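Pyoverdine biosynthesis protein PvcB (Pseudomonas aeruginosa, PDB 4YLM) catalyses the iron- and 2-oxoglutarate-dependent oxidation of tyrosine isonitrile in the biosynthesis of paerucumarin. Local coordinates at residues 51-56 with 121-126; 112-117 with 276-281. All coordinates share one frame; numbering follows the deposited sequence.

Contacts 1 and 2 lie on strands 120-131 and 272-286, antiparallel neighbours in the main sheet, and their centres are about 10 Å apart. Contact 1 packs the end of helix 45-55 against the first of these strands; contact 2 ties the iron-binding loop 112-117 to the second. Gln125 joins them: its NE2 lies 2.8 Å from Asp114 OD2, a probable hydrogen bond, while neighbouring Phe124 turns to the helix. The strands themselves meet where Val126 N stands 2.8 Å from Val277 O. Asp114 and His112 of contact 2 are the expected iron ligands together with His261, whereas the side chain of Phe124 in contact 1 is about 9 Å from that of Asp114.

Contact 1. Residues 51-56 with 121-126; sequences LARSHH and VPEFQV
Arg53 NH2 is gripped by two carboxylates, donating to Glu123 OE1 at 2.9 Å and forming a salt bridge with Glu282. The grip on Glu123 is side-on and bidentate, for NE of Arg53 donates to OE2 of Glu123 over 2.9 Å in a nearly straight bond (178°). Both oxygens lie close to the guanidinium plane, but the carboxylate is twisted 41° against it: NE stands above the carboxylate plane, and NH2 meets OE1 on the syn side but tilted out of that plane. Extended chains carry the charges together, Glu123 with CG anti to the backbone N. CZ of Phe124 lies over one face of the guanidinium, 3.8 Å from Arg53 NE, with the two planes inclined at 45°. The same ring reaches the helix through CE1, which touches Ala52 CB at 3.6 Å. Its own neighbour Glu123 lays CG over the centre of one ring face. Glu123 and Phe124 can both face this way because they form a classic beta bulge opposite Ile279, at a corner in strand 120-131. Here the C-terminal turn of helix 45-55 meets the strand through one alanine-phenylalanine contact beside a salt bridge. With Glu123 buried and a second carboxylate at Arg53 NH2, the arginine's positive charge probably stabilises both acids in their ionised form.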
loop_
_atom_site.group_PDB
_atom_site.type_symbol
_atom_site.label_atom_id
_atom_site.label_comp_id
_atom_site.label_asym_id
_atom_site.label_seq_id
_atom_site.Cartn_x
_atom_site.Cartn_y
_atom_site.Cartn_z
ATOM N N LEU A 51 -1.559 5.265 5.963
ATOM C CA LEU A 51 -2.383 5.504 7.147
ATOM C C LEU A 51 -2.189 6.921 7.703
ATOM O O LEU A 51 -3.154 7.559 8.113
ATOM C CB LEU A 51 -2.081 4.478 8.246
ATOM C CG LEU A 51 -2.383 3.005 7.937
ATOM C CD1 LEU A 51 -1.888 2.106 9.074
ATOM C CD2 LEU A 51 -3.874 2.790 7.649
ATOM N N ALA A 52 -0.946 7.400 7.725
ATOM C CA ALA A 52 -0.673 8.746 8.216
ATOM C C ALA A 52 -1.382 9.783 7.361
ATOM O O ALA A 52 -1.853 10.804 7.862
ATOM C CB ALA A 52 0.845 9.024 8.265
ATOM N N ARG A 53 -1.471 9.527 6.063
ATOM C CA ARG A 53 -2.124 10.486 5.188
ATOM C C ARG A 53 -3.648 10.567 5.371
ATOM O O ARG A 53 -4.245 11.617 5.134
ATOM C CB ARG A 53 -1.757 10.210 3.733
ATOM C CG ARG A 53 -0.365 10.705 3.407
ATOM C CD ARG A 53 0.150 10.135 2.096
ATOM N NE ARG A 53 1.414 10.763 1.724
ATOM C CZ ARG A 53 2.377 10.141 1.053
ATOM N NH1 ARG A 53 2.214 8.875 0.683
ATOM N NH2 ARG A 53 3.500 10.783 0.763
ATOM N N SER A 54 -4.277 9.467 5.784
ATOM C CA SER A 54 -5.745 9.458 5.903
ATOM C C SER A 54 -6.222 9.642 7.349
ATOM O O SER A 54 -7.276 10.228 7.592
ATOM C CB SER A 54 -6.315 8.156 5.343
ATOM O OG SER A 54 -5.771 7.062 6.080
ATOM N N HIS A 55 -5.439 9.143 8.303
ATOM C CA HIS A 55 -5.771 9.289 9.712
ATOM C C HIS A 55 -5.048 10.493 10.338
ATOM O O HIS A 55 -5.395 10.909 11.439
ATOM C CB HIS A 55 -5.398 8.030 10.492
ATOM C CG HIS A 55 -6.177 6.807 10.102
ATOM N ND1 HIS A 55 -7.452 6.555 10.564
ATOM C CD2 HIS A 55 -5.841 5.745 9.329
ATOM C CE1 HIS A 55 -7.871 5.398 10.083
ATOM N NE2 HIS A 55 -6.917 4.890 9.321
ATOM N N HIS A 56 -4.020 11.000 9.649
ATOM C CA HIS A 56 -3.277 12.224 10.034
ATOM C C HIS A 56 -2.338 12.122 11.228
ATOM O O HIS A 56 -1.349 12.853 11.307
ATOM C CB HIS A 56 -4.225 13.436 10.179
ATOM C CG HIS A 56 -5.134 13.612 9.004
ATOM N ND1 HIS A 56 -4.661 13.706 7.713
ATOM C CD2 HIS A 56 -6.486 13.682 8.918
ATOM C CE1 HIS A 56 -5.682 13.835 6.880
ATOM N NE2 HIS A 56 -6.801 13.821 7.586
ATOM N N VAL A 121 8.806 22.427 2.847
ATOM C CA VAL A 121 7.922 22.071 3.955
ATOM C C VAL A 121 7.849 20.544 4.079
ATOM O O VAL A 121 7.552 19.852 3.106
ATOM C CB VAL A 121 6.504 22.691 3.734
ATOM C CG1 VAL A 121 5.543 22.276 4.829
ATOM C CG2 VAL A 121 6.598 24.224 3.646
ATOM N N PRO A 122 8.148 20.006 5.270
ATOM C CA PRO A 122 8.119 18.546 5.408
ATOM C C PRO A 122 6.685 18.031 5.425
ATOM O O PRO A 122 5.818 18.713 5.959
ATOM C CB PRO A 122 8.762 18.316 6.772
ATOM C CG PRO A 122 8.423 19.560 7.551
ATOM C CD PRO A 122 8.445 20.688 6.544
ATOM N N GLU A 123 6.435 16.847 4.861
ATOM C CA GLU A 123 5.095 16.269 4.955
ATOM C C GLU A 123 4.828 15.669 6.335
ATOM O O GLU A 123 3.742 15.833 6.884
ATOM C CB GLU A 123 4.834 15.223 3.850
ATOM C CG GLU A 123 3.430 14.595 3.948
ATOM C CD GLU A 123 3.033 13.781 2.717
ATOM O OE1 GLU A 123 3.922 13.438 1.907
ATOM O OE2 GLU A 123 1.826 13.486 2.565
ATOM N N PHE A 124 5.816 14.973 6.894
ATOM C CA PHE A 124 5.639 14.276 8.163
ATOM C C PHE A 124 6.642 14.702 9.224
ATOM O O PHE A 124 7.816 14.995 8.920
ATOM C CB PHE A 124 5.809 12.755 7.992
ATOM C CG PHE A 124 4.864 12.128 6.992
ATOM C CD1 PHE A 124 3.492 12.075 7.236
ATOM C CD2 PHE A 124 5.354 11.579 5.812
ATOM C CE1 PHE A 124 2.617 11.481 6.297
ATOM C CE2 PHE A 124 4.492 10.987 4.875
ATOM C CZ PHE A 124 3.129 10.941 5.120
ATOM N N GLN A 125 6.178 14.683 10.475
ATOM C CA GLN A 125 7.051 14.636 11.644
ATOM C C GLN A 125 7.039 13.191 12.153
ATOM O O GLN A 125 5.977 12.588 12.283
ATOM C CB GLN A 125 6.529 15.562 12.758
ATOM C CG GLN A 125 6.322 17.027 12.368
ATOM C CD GLN A 125 5.239 17.698 13.212
ATOM O OE1 GLN A 125 4.166 17.133 13.423
ATOM N NE2 GLN A 125 5.527 18.888 13.717
ATOM N N VAL A 126 8.216 12.627 12.407
ATOM C CA VAL A 126 8.326 11.338 13.065
ATOM C C VAL A 126 8.960 11.594 14.434
ATOM O O VAL A 126 10.078 12.102 14.519
ATOM C CB VAL A 126 9.193 10.354 12.257
ATOM C CG1 VAL A 126 9.389 9.047 13.029
ATOM C CG2 VAL A 126 8.539 10.076 10.892
#

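Contact 2. Residues 112-117 with 276-281; sequences HWDGMY and RVHIHA
Asp114 and His278 both hold CG anti to the carbonyl carbon, with chi1 near -80° in each, and these torsions carry the carboxylate and the imidazole to one another across the contact. NE2 of His278 donates to OD2 of Asp114 at 2.8 Å, almost straight at 173°. The oxygen lies in the plane of the imidazole, at its edge, yet the two groups are nearly perpendicular (83°), and the N-H approaches from above the carboxylate plane. Asp114 is, with His112 and His261, the expected iron-binding set of this TfdA-family oxygenase; here its OD1 is hydrogen-bonded to His261. His278, on strand 272-286, is consistent with a second-shell residue that, with Gln125, orients the carboxylate. Its own ND1 is hydrogen-bonded to Trp85, so both ring nitrogens are engaged, which should hold its rotation. Arg276 bends back at chi2 and chi3 to lie against the same imidazole, with His278 CE1 over the centre of its guanidinium face at a height of 3.2 Å. The resulting salt bridge to Asp114 is long, 3.9 Å from NH1 of Arg276 to OD2, and no N-H points at the oxygen. A water closes the distance, donating to OD2 of Asp114 at 2.6 Å and accepting from Arg276 NH1 at 2.9 Å.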
loop_
_atom_site.group_PDB
_atom_site.type_symbol
_atom_site.label_atom_id
_atom_site.label_comp_id
_atom_site.label_asym_id
_atom_site.label_seq_id
_atom_site.Cartn_x
_atom_site.Cartn_y
_atom_site.Cartn_z
ATOM N N HIS A 112 0.625 25.741 15.288
ATOM C CA HIS A 112 1.321 26.201 14.091
ATOM C C HIS A 112 1.681 24.986 13.230
ATOM O O HIS A 112 1.276 23.868 13.540
ATOM C CB HIS A 112 2.577 27.017 14.458
ATOM C CG HIS A 112 3.617 26.232 15.193
ATOM N ND1 HIS A 112 3.445 25.799 16.490
ATOM C CD2 HIS A 112 4.841 25.792 14.809
ATOM C CE1 HIS A 112 4.513 25.117 16.870
ATOM N NE2 HIS A 112 5.373 25.096 15.868
ATOM N N TRP A 113 2.415 25.204 12.146
ATOM C CA TRP A 113 2.926 24.082 11.359
ATOM C C TRP A 113 4.434 24.187 11.169
ATOM O O TRP A 113 4.998 25.276 11.266
ATOM C CB TRP A 113 2.191 23.954 10.017
ATOM C CG TRP A 113 2.453 25.005 8.949
ATOM C CD1 TRP A 113 3.240 24.857 7.839
ATOM C CD2 TRP A 113 1.869 26.314 8.848
ATOM N NE1 TRP A 113 3.202 25.997 7.072
ATOM C CE2 TRP A 113 2.372 26.907 7.670
ATOM C CE3 TRP A 113 0.989 27.050 9.652
ATOM C CZ2 TRP A 113 2.019 28.203 7.269
ATOM C CZ3 TRP A 113 0.638 28.331 9.255
ATOM C CH2 TRP A 113 1.149 28.896 8.072
ATOM N N ASP A 114 5.084 23.057 10.915
ATOM C CA ASP A 114 6.530 23.037 10.703
ATOM C C ASP A 114 6.859 23.464 9.288
ATOM O O ASP A 114 6.133 23.130 8.336
ATOM C CB ASP A 114 7.117 21.642 10.968
ATOM C CG ASP A 114 7.313 21.366 12.440
ATOM O OD1 ASP A 114 7.036 22.278 13.252
ATOM O OD2 ASP A 114 7.754 20.244 12.787
ATOM N N GLY A 115 7.951 24.212 9.153
ATOM C CA GLY A 115 8.431 24.623 7.849
ATOM C C GLY A 115 7.906 25.958 7.352
ATOM O O GLY A 115 8.173 26.343 6.216
ATOM N N MET A 116 7.154 26.659 8.194
ATOM C CA MET A 116 6.550 27.942 7.823
ATOM C C MET A 116 7.549 28.903 7.183
ATOM O O MET A 116 7.218 29.625 6.240
ATOM C CB MET A 116 5.993 28.641 9.059
ATOM C CG MET A 116 4.885 27.921 9.786
ATOM S SD MET A 116 4.434 28.884 11.249
ATOM C CE MET A 116 4.237 30.504 10.482
ATOM N N TYR A 117 8.763 28.928 7.727
ATOM C CA TYR A 117 9.776 29.899 7.314
ATOM C C TYR A 117 10.897 29.233 6.544
ATOM O O TYR A 117 11.973 29.811 6.398
ATOM C CB TYR A 117 10.389 30.590 8.537
ATOM C CG TYR A 117 9.423 31.423 9.344
ATOM C CD1 TYR A 117 8.868 32.581 8.815
ATOM C CD2 TYR A 117 9.075 31.059 10.638
ATOM C CE1 TYR A 117 7.989 33.348 9.553
ATOM C CE2 TYR A 117 8.193 31.822 11.380
ATOM C CZ TYR A 117 7.657 32.963 10.833
ATOM O OH TYR A 117 6.778 33.725 11.571
ATOM N N ARG A 276 12.974 13.992 17.033
ATOM C CA ARG A 276 12.126 14.283 15.883
ATOM C C ARG A 276 12.896 14.291 14.568
ATOM O O ARG A 276 13.982 14.879 14.471
ATOM C CB ARG A 276 11.416 15.627 16.050
ATOM C CG ARG A 276 10.495 15.972 14.871
ATOM C CD ARG A 276 10.441 17.476 14.631
ATOM N NE ARG A 276 11.695 17.980 14.084
ATOM C CZ ARG A 276 12.028 19.269 14.048
ATOM N NH1 ARG A 276 11.203 20.178 14.533
ATOM N NH2 ARG A 276 13.193 19.646 13.536
ATOM N N VAL A 277 12.308 13.650 13.558
ATOM C CA VAL A 277 12.824 13.638 12.193
ATOM C C VAL A 277 11.730 14.139 11.247
ATOM O O VAL A 277 10.554 13.793 11.411
ATOM C CB VAL A 277 13.242 12.208 11.783
ATOM C CG1 VAL A 277 13.760 12.171 10.327
ATOM C CG2 VAL A 277 14.291 11.658 12.767
ATOM N N HIS A 278 12.111 14.973 10.280
ATOM C CA HIS A 278 11.195 15.461 9.261
ATOM C C HIS A 278 11.326 14.609 7.999
ATOM O O HIS A 278 12.433 14.219 7.634
ATOM C CB HIS A 278 11.526 16.912 8.911
ATOM C CG HIS A 278 10.964 17.918 9.867
ATOM N ND1 HIS A 278 11.664 19.038 10.257
ATOM C CD2 HIS A 278 9.755 18.000 10.473
ATOM C CE1 HIS A 278 10.915 19.762 11.074
ATOM N NE2 HIS A 278 9.754 19.151 11.226
ATOM N N ILE A 279 10.206 14.331 7.334
ATOM C CA ILE A 279 10.222 13.584 6.071
ATOM C C ILE A 279 9.640 14.475 4.995
ATOM O O ILE A 279 8.558 15.029 5.171
ATOM C CB ILE A 279 9.377 12.299 6.151
ATOM C CG1 ILE A 279 9.746 11.485 7.397
ATOM C CG2 ILE A 279 9.482 11.481 4.836
ATOM C CD1 ILE A 279 11.142 10.916 7.379
ATOM N N HIS A 280 10.353 14.612 3.883
ATOM C CA HIS A 280 9.895 15.438 2.775
ATOM C C HIS A 280 8.615 14.868 2.180
ATOM O O HIS A 280 8.362 13.668 2.268
ATOM C CB HIS A 280 10.953 15.469 1.669
ATOM C CG HIS A 280 12.017 16.505 1.872
ATOM N ND1 HIS A 280 11.744 17.856 1.904
ATOM C CD2 HIS A 280 13.356 16.386 2.040
ATOM C CE1 HIS A 280 12.870 18.525 2.081
ATOM N NE2 HIS A 280 13.863 17.656 2.159
ATOM N N ALA A 281 7.821 15.741 1.580
ATOM C CA ALA A 281 6.746 15.329 0.683
ATOM C C ALA A 281 7.338 14.652 -0.560
ATOM O O ALA A 281 8.555 14.672 -0.765
ATOM C CB ALA A 281 5.896 16.555 0.287
HETATM O O HOH W 1 8.374 20.177 15.339
#